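Probable enoyl-CoA hydratase/isomerase (Pseudomonas aeruginosa PAO1, PDB 5WYD) is a crotonase-family protein implicated in synthesis of the diffusible signal factor, where it probably acts as an enoyl-CoA hydratase. Local coordinates at residues R230-A233 with P234-L238; L238-E241 with R242-V246. The protein carries 1 engineered substitution. All coordinates share one frame; numbering follows the deposited sequence.

Contact 1 (R230-A233 with P234-L238); sequences RERA and PNTWL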
# COMPACT_ATOMS: atom_id res chain seq x y z
N ARG A 230 -1.34 2.58 -10.58
CA ARG A 230 -2.38 1.57 -10.35
C ARG A 230 -1.90 0.49 -9.40
O ARG A 230 -2.67 -0.03 -8.59
CB ARG A 230 -2.84 0.92 -11.65
CG ARG A 230 -3.12 1.86 -12.75
CD ARG A 230 -3.65 1.12 -13.94
NE ARG A 230 -3.91 2.04 -15.02
CZ ARG A 230 -4.52 1.73 -16.15
NH1 ARG A 230 -4.97 0.50 -16.34
NH2 ARG A 230 -4.68 2.64 -17.10
N GLU A 231 -0.66 0.05 -9.58
CA GLU A 231 -0.12 -0.94 -8.67
C GLU A 231 0.19 -0.36 -7.29
O GLU A 231 -0.05 -1.01 -6.27
CB GLU A 231 1.11 -1.57 -9.32
CG GLU A 231 0.75 -2.41 -10.54
CD GLU A 231 -0.01 -3.67 -10.18
OE1 GLU A 231 -0.41 -4.40 -11.12
OE2 GLU A 231 -0.22 -3.94 -8.98
N ARG A 232 0.70 0.86 -7.24
CA ARG A 232 1.22 1.42 -6.00
C ARG A 232 1.15 2.95 -6.03
O ARG A 232 0.93 3.57 -7.07
CB ARG A 232 2.67 0.97 -5.82
CG ARG A 232 3.25 1.20 -4.45
CD ARG A 232 4.49 0.44 -4.41
NE ARG A 232 5.40 0.79 -5.53
CZ ARG A 232 6.31 -0.03 -6.04
NH1 ARG A 232 6.40 -1.23 -5.59
NH2 ARG A 232 7.15 0.34 -7.00
N ALA A 233 1.41 3.54 -4.88
CA ALA A 233 1.40 4.97 -4.74
C ALA A 233 2.43 5.59 -5.69
O ALA A 233 3.52 5.04 -5.86
CB ALA A 233 1.77 5.30 -3.31
N PRO A 234 2.15 6.77 -6.25
CA PRO A 234 3.11 7.33 -7.20
C PRO A 234 4.44 7.55 -6.57
O PRO A 234 5.46 7.23 -7.18
CB PRO A 234 2.49 8.67 -7.60
CG PRO A 234 1.08 8.53 -7.31
CD PRO A 234 0.96 7.64 -6.13
N ASN A 235 4.44 8.00 -5.31
CA ASN A 235 5.70 8.37 -4.71
C ASN A 235 6.68 7.22 -4.64
O ASN A 235 7.89 7.43 -4.73
CB ASN A 235 5.42 8.99 -3.37
CG ASN A 235 4.78 10.32 -3.52
OD1 ASN A 235 4.31 10.64 -4.60
ND2 ASN A 235 4.83 11.14 -2.48
N THR A 236 6.18 6.00 -4.50
CA THR A 236 7.05 4.83 -4.40
C THR A 236 7.83 4.56 -5.67
O THR A 236 8.84 3.85 -5.64
CB THR A 236 6.22 3.63 -4.07
OG1 THR A 236 5.66 3.16 -5.29
CG2 THR A 236 5.07 4.07 -3.20
N TRP A 237 7.25 4.89 -6.83
CA TRP A 237 7.90 4.62 -8.11
C TRP A 237 9.05 5.54 -8.47
O TRP A 237 9.75 5.24 -9.44
CB TRP A 237 6.87 4.67 -9.23
CG TRP A 237 5.78 3.71 -9.03
CD1 TRP A 237 4.55 3.95 -8.51
CD2 TRP A 237 5.82 2.32 -9.36
NE1 TRP A 237 3.82 2.79 -8.47
CE2 TRP A 237 4.57 1.78 -8.99
CE3 TRP A 237 6.78 1.48 -9.91
CZ2 TRP A 237 4.27 0.44 -9.16
CZ3 TRP A 237 6.48 0.14 -10.08
CH2 TRP A 237 5.23 -0.36 -9.70
N LEU A 238 9.26 6.66 -7.77
CA LEU A 238 10.30 7.59 -8.22
C LEU A 238 11.71 7.02 -8.26
O LEU A 238 12.39 7.24 -9.28
CB LEU A 238 10.28 8.88 -7.38
CG LEU A 238 9.13 9.89 -7.51
CD1 LEU A 238 9.09 10.45 -8.96
CD2 LEU A 238 7.78 9.40 -7.08
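Arg232 lays its guanidinium over one face of the Trp237 indole, a cation-pi contact made between residues five apart around a turn. CZ of Arg232 stands 3.7 Å from the centroid of the six-membered ring of Trp237 and 9° off the ring normal, so the charge sits over the ring. The two planes are 37° apart, however, and the group dips at one end: Arg232 NH2 comes to 3.1 Å from Trp237 CE3. With CG anti to the backbone N (chi1 -167°), the arginine chain crosses the Thr236 side chain at a slant, CG and CD passing close to OG1, before the bend at chi3 turns it over the indole. Its NE is modelled 2.4 Å from Thr236 OG1, too short to be taken literally. Trp237 NE1 also gives a weak hydrogen bond to Arg232 O at 3.3 Å, which may help set the rotation of the indole.

Ala233 contributes its carbonyl. Ala233 O accepts from Thr236 N at 3.1 Å, the donor lying above the carbonyl plane, and from Thr236 OG1 at 2.9 Å, in that plane. The methyls add to the grip, Ala233 CB lying 3.5 Å from Thr236 CG2. The backbone bond from Thr236 N, followed by one from Trp237 N to Pro234 O, makes two consecutive i to i+3 turns, as in 3-10 helix, in the connection between helices 228-231 and 238-249.

Contact 2 (L238-E241 with R242-V246); sequences LPEE and RERFV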
# COMPACT_ATOMS: atom_id res chain seq x y z
N LEU A 238 9.26 6.66 -7.77
CA LEU A 238 10.30 7.59 -8.22
C LEU A 238 11.71 7.02 -8.26
O LEU A 238 12.39 7.24 -9.28
CB LEU A 238 10.28 8.88 -7.38
CG LEU A 238 9.13 9.89 -7.51
CD1 LEU A 238 9.09 10.45 -8.96
CD2 LEU A 238 7.78 9.40 -7.08
N PRO A 239 12.20 6.28 -7.26
CA PRO A 239 13.57 5.75 -7.37
C PRO A 239 13.73 4.85 -8.58
O PRO A 239 14.78 4.88 -9.25
CB PRO A 239 13.77 5.00 -6.04
CG PRO A 239 12.43 4.85 -5.45
CD PRO A 239 11.64 6.01 -5.93
N GLU A 240 12.71 4.05 -8.87
CA GLU A 240 12.74 3.21 -10.06
C GLU A 240 12.80 4.06 -11.33
O GLU A 240 13.50 3.71 -12.28
CB GLU A 240 11.52 2.31 -10.06
CG GLU A 240 11.50 1.33 -11.23
CD GLU A 240 10.41 0.28 -11.10
OE1 GLU A 240 9.67 0.30 -10.09
OE2 GLU A 240 10.30 -0.58 -12.01
N GLU A 241 12.08 5.18 -11.36
CA GLU A 241 12.11 5.99 -12.57
C GLU A 241 13.55 6.37 -12.86
O GLU A 241 14.05 6.14 -13.97
CB GLU A 241 11.25 7.25 -12.41
CG GLU A 241 11.06 8.10 -13.70
CD GLU A 241 10.38 9.45 -13.43
OE1 GLU A 241 10.73 10.05 -12.41
OE2 GLU A 241 9.45 9.86 -14.16
N ARG A 242 14.29 6.79 -11.84
CA ARG A 242 15.68 7.14 -12.07
C ARG A 242 16.48 5.93 -12.54
O ARG A 242 17.32 6.04 -13.43
CB ARG A 242 16.29 7.75 -10.81
CG ARG A 242 15.44 8.83 -10.20
CD ARG A 242 16.16 9.47 -9.04
NE ARG A 242 15.24 10.25 -8.22
CZ ARG A 242 14.68 9.79 -7.11
NH1 ARG A 242 14.98 8.58 -6.69
NH2 ARG A 242 13.83 10.55 -6.44
N GLU A 243 16.22 4.76 -11.95
CA GLU A 243 16.95 3.56 -12.34
C GLU A 243 16.70 3.19 -13.80
O GLU A 243 17.63 2.83 -14.53
CB GLU A 243 16.58 2.42 -11.41
CG GLU A 243 16.97 1.05 -11.88
CD GLU A 243 16.59 -0.01 -10.86
OE1 GLU A 243 17.10 0.07 -9.73
OE2 GLU A 243 15.74 -0.86 -11.16
N ARG A 244 15.44 3.23 -14.22
CA ARG A 244 15.13 2.83 -15.59
C ARG A 244 15.74 3.83 -16.56
O ARG A 244 16.27 3.44 -17.61
CB ARG A 244 13.61 2.71 -15.76
CG ARG A 244 12.95 1.74 -14.76
CD ARG A 244 11.53 1.32 -15.12
NE ARG A 244 11.50 0.33 -16.19
CZ ARG A 244 10.45 -0.42 -16.51
NH1 ARG A 244 9.32 -0.32 -15.82
NH2 ARG A 244 10.52 -1.29 -17.51
N PHE A 245 15.70 5.11 -16.21
CA PHE A 245 16.36 6.13 -17.01
C PHE A 245 17.81 5.78 -17.24
O PHE A 245 18.32 5.89 -18.36
CB PHE A 245 16.24 7.46 -16.29
CG PHE A 245 16.98 8.56 -16.94
CD1 PHE A 245 18.29 8.83 -16.59
CD2 PHE A 245 16.35 9.39 -17.85
CE1 PHE A 245 18.96 9.85 -17.14
CE2 PHE A 245 17.03 10.43 -18.42
CZ PHE A 245 18.34 10.66 -18.06
N VAL A 246 18.50 5.35 -16.19
CA VAL A 246 19.89 4.98 -16.37
C VAL A 246 19.98 3.74 -17.25
O VAL A 246 20.88 3.63 -18.09
CB VAL A 246 20.59 4.83 -15.02
CG1 VAL A 246 22.08 4.90 -15.21
CG2 VAL A 246 20.16 5.93 -14.10
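This is a local contact within one helix, 238-249, between its first turn and the next, in the C-terminal helical region of the crotonase fold. Regular i to i+4 backbone bonds establish it, from Arg242 N to Leu238 O, from Glu243 N to Pro239 O, from Phe245 N to Glu241 O, and from Arg244 N to Glu240 O at 2.8 Å.

Glu240 and Arg244 lie side by side and point the same way, their CG atoms 3.8 Å apart. The Glu240 OE2 to Arg244 NH1 distance is 3.9 Å, a long salt bridge; since the oxygen lies well out of the guanidinium plane, the attraction is between charges, without an N-H aimed at it. Arg242, extended from CG to NE, runs back along the helix until NH1 lies 3.2 Å from Pro239 CA, with Leu238 O over one guanidinium face. That NH1 is salt-bridged to Glu243 of the fourth subunit, while the carboxylate of Glu241 is bonded to Thr158 N of the second.

The chemistry implies a division of labour: backbone bonds and aliphatic packing hold the turns together, the internal ion pair probably adds a little, and the stronger polar links join subunits.

In the fold
From the N terminus, the chain passes through the crotonase core and helix 216-226 to the short helix 228-231, then turns at contact 1 into helix 238-249, whose first turns form contact 2. Contact 1 closes a short turn between two helices; contact 2 lies inside a helix and closes no loop. They follow one another without nesting or crossing, sharing Leu238, with centres about 12 Å apart. A long, weak ion pair between Arg232 and Glu240 bridges the corner and the helix. Arg244 continues the connection by packing on Thr221, Pro224 and Leu225 of helix 216-226. Both contacts also touch the second subunit, consistent with the role of C-terminal helices in crotonase oligomers.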